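Group B streptococcal R4 surface protein (Streptococcus agalactiae, PDB 6S5X) is a cell-wall-anchored, repeat-containing surface protein implicated in infection, of which this chain is the most N-terminal Rib domain, with an immunoglobulin-like fold. Local coordinates at residues D36-T41 / V63-G68. Residues are numbered along the deposited sequence; the frame is centred on the assembly and turned at random.
Sequences DLPKGT and VTYPDG
Thr41 lays its methyl CG2 against CG1 of Val63, a close carbon-carbon approach of 3.5 Å, while its OG1 sits 3.5 Å from Tyr65 CD1, oblique to the ring. The contact joins two turns of the immunoglobulin-like Rib domain: a type II turn, Pro38 to Thr41, leading into edge strand 42-45, and a type I turn, Tyr65 to Gly68, following its antiparallel neighbour 55-64. No conventional hydrogen bond joins 36-41 to 63-68, but Thr41 CA makes a CA-H...O contact with Thr64 O (3.4 Å, 139° at the hydrogen). The Thr41 rotamer, with OG1 beside the backbone N (chi1 -59°) and opposite the carbonyl carbon, sends the hydroxyl back into its own turn, where it donates to Pro38 O at 2.7 Å. The backbone N of Thr41 donates to that same oxygen from the same face of the carbonyl plane; the OG1 bond holds the side-chain rotation, leaving CG2 for Val63, while the N bond closes the turn. Leu37 CD1 reaches the same Val63 CG1 tip to tip. Pro38 CD meets the edge of the Tyr65 ring, 3.8 Å from CD1, with Leu37 CD2 also near the ring plane. The Tyr65 hydroxyl hydrogen-bonds Asp71, which belongs to the sodium site with Ala7 and Asn10; the Tyr65 side chain is about 5 Å from the bound ion. The exposed Pro66 ring packs against the backbone of the type II turn, with CG at Lys39 O. At the end of strand 55-64, Thr64 pairs through its backbone with Thr42, and one water donates to both Gly40 O (2.8 Å) and Thr64 O (2.9 Å).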
loop_
_atom_site.group_PDB
_atom_site.type_symbol
_atom_site.label_atom_id
_atom_site.label_comp_id
_atom_site.label_asym_id
_atom_site.label_seq_id
_atom_site.Cartn_x
_atom_site.Cartn_y
_atom_site.Cartn_z
ATOM N N ASP A 36 -1.882 11.667 -6.293
ATOM C CA ASP A 36 -0.672 12.438 -6.532
ATOM C C ASP A 36 0.432 11.609 -7.152
ATOM O O ASP A 36 1.464 12.176 -7.523
ATOM C CB ASP A 36 -0.118 13.034 -5.235
ATOM C CG ASP A 36 -1.040 14.068 -4.610
ATOM O OD1 ASP A 36 -1.730 14.807 -5.347
ATOM O OD2 ASP A 36 -1.039 14.153 -3.364
ATOM N N LEU A 37 0.236 10.303 -7.294
ATOM C CA LEU A 37 1.239 9.478 -7.942
ATOM C C LEU A 37 0.990 9.462 -9.451
ATOM O O LEU A 37 -0.106 9.788 -9.911
ATOM C CB LEU A 37 1.193 8.067 -7.371
ATOM C CG LEU A 37 1.290 7.959 -5.862
ATOM C CD1 LEU A 37 1.222 6.490 -5.448
ATOM C CD2 LEU A 37 2.559 8.634 -5.350
ATOM N N PRO A 38 1.988 9.131 -10.265
ATOM C CA PRO A 38 1.765 9.122 -11.716
ATOM C C PRO A 38 0.590 8.262 -12.149
ATOM O O PRO A 38 0.335 7.194 -11.589
ATOM C CB PRO A 38 3.082 8.566 -12.264
ATOM C CG PRO A 38 4.104 9.012 -11.218
ATOM C CD PRO A 38 3.380 8.791 -9.928
ATOM N N LYS A 39 -0.142 8.752 -13.149
ATOM C CA LYS A 39 -1.126 7.920 -13.825
ATOM C C LYS A 39 -0.471 6.597 -14.192
ATOM O O LYS A 39 0.682 6.561 -14.637
ATOM C CB LYS A 39 -1.654 8.628 -15.077
ATOM C CG LYS A 39 -3.060 8.241 -15.502
ATOM C CD LYS A 39 -3.549 9.199 -16.581
ATOM C CE LYS A 39 -4.356 8.503 -17.672
ATOM N NZ LYS A 39 -5.784 8.324 -17.308
ATOM N N GLY A 40 -1.193 5.510 -13.974
ATOM C CA GLY A 40 -0.690 4.184 -14.289
ATOM C C GLY A 40 0.104 3.497 -13.196
ATOM O O GLY A 40 0.449 2.310 -13.348
ATOM N N THR A 41 0.401 4.188 -12.109
ATOM C CA THR A 41 1.030 3.554 -10.956
ATOM C C THR A 41 0.107 2.478 -10.392
ATOM O O THR A 41 -1.107 2.684 -10.291
ATOM C CB THR A 41 1.317 4.605 -9.869
ATOM O OG1 THR A 41 2.186 5.632 -10.373
ATOM C CG2 THR A 41 1.953 3.954 -8.684
ATOM N N VAL A 63 4.498 -0.092 -4.433
ATOM C CA VAL A 63 4.037 0.930 -5.363
ATOM C C VAL A 63 4.940 0.842 -6.581
ATOM O O VAL A 63 6.152 1.060 -6.472
ATOM C CB VAL A 63 4.105 2.326 -4.732
ATOM C CG1 VAL A 63 3.605 3.401 -5.705
ATOM C CG2 VAL A 63 3.351 2.371 -3.438
ATOM N N THR A 64 4.380 0.471 -7.729
ATOM C CA THR A 64 5.164 0.256 -8.942
ATOM C C THR A 64 4.815 1.331 -9.956
ATOM O O THR A 64 3.675 1.421 -10.411
ATOM C CB THR A 64 4.932 -1.134 -9.533
ATOM O OG1 THR A 64 5.241 -2.134 -8.550
ATOM C CG2 THR A 64 5.863 -1.328 -10.742
ATOM N N TYR A 65 5.788 2.129 -10.311
ATOM C CA TYR A 65 5.583 3.226 -11.242
ATOM C C TYR A 65 5.698 2.738 -12.689
ATOM O O TYR A 65 6.268 1.675 -12.966
ATOM C CB TYR A 65 6.614 4.335 -10.970
ATOM C CG TYR A 65 6.503 4.892 -9.569
ATOM C CD1 TYR A 65 5.467 5.754 -9.227
ATOM C CD2 TYR A 65 7.395 4.522 -8.570
ATOM C CE1 TYR A 65 5.344 6.238 -7.930
ATOM C CE2 TYR A 65 7.286 4.996 -7.304
ATOM C CZ TYR A 65 6.254 5.860 -6.970
ATOM O OH TYR A 65 6.154 6.318 -5.670
ATOM N N PRO A 66 5.183 3.523 -13.644
ATOM C CA PRO A 66 5.185 3.080 -15.052
ATOM C C PRO A 66 6.563 2.847 -15.631
ATOM O O PRO A 66 6.685 2.084 -16.599
ATOM C CB PRO A 66 4.472 4.233 -15.789
ATOM C CG PRO A 66 3.573 4.826 -14.760
ATOM C CD PRO A 66 4.369 4.734 -13.452
ATOM N N ASP A 67 7.596 3.476 -15.096
ATOM C CA ASP A 67 8.951 3.241 -15.587
ATOM C C ASP A 67 9.626 2.046 -14.934
ATOM O O ASP A 67 10.784 1.747 -15.257
ATOM C CB ASP A 67 9.817 4.500 -15.421
ATOM C CG ASP A 67 10.102 4.878 -13.986
ATOM O OD1 ASP A 67 9.696 4.155 -13.058
ATOM O OD2 ASP A 67 10.752 5.940 -13.785
ATOM N N GLY A 68 8.923 1.345 -14.053
ATOM C CA GLY A 68 9.458 0.162 -13.414
ATOM C C GLY A 68 10.075 0.389 -12.052
ATOM O O GLY A 68 10.263 -0.590 -11.309
HETATM O O HOH W 1 2.936 1.094 -13.236
#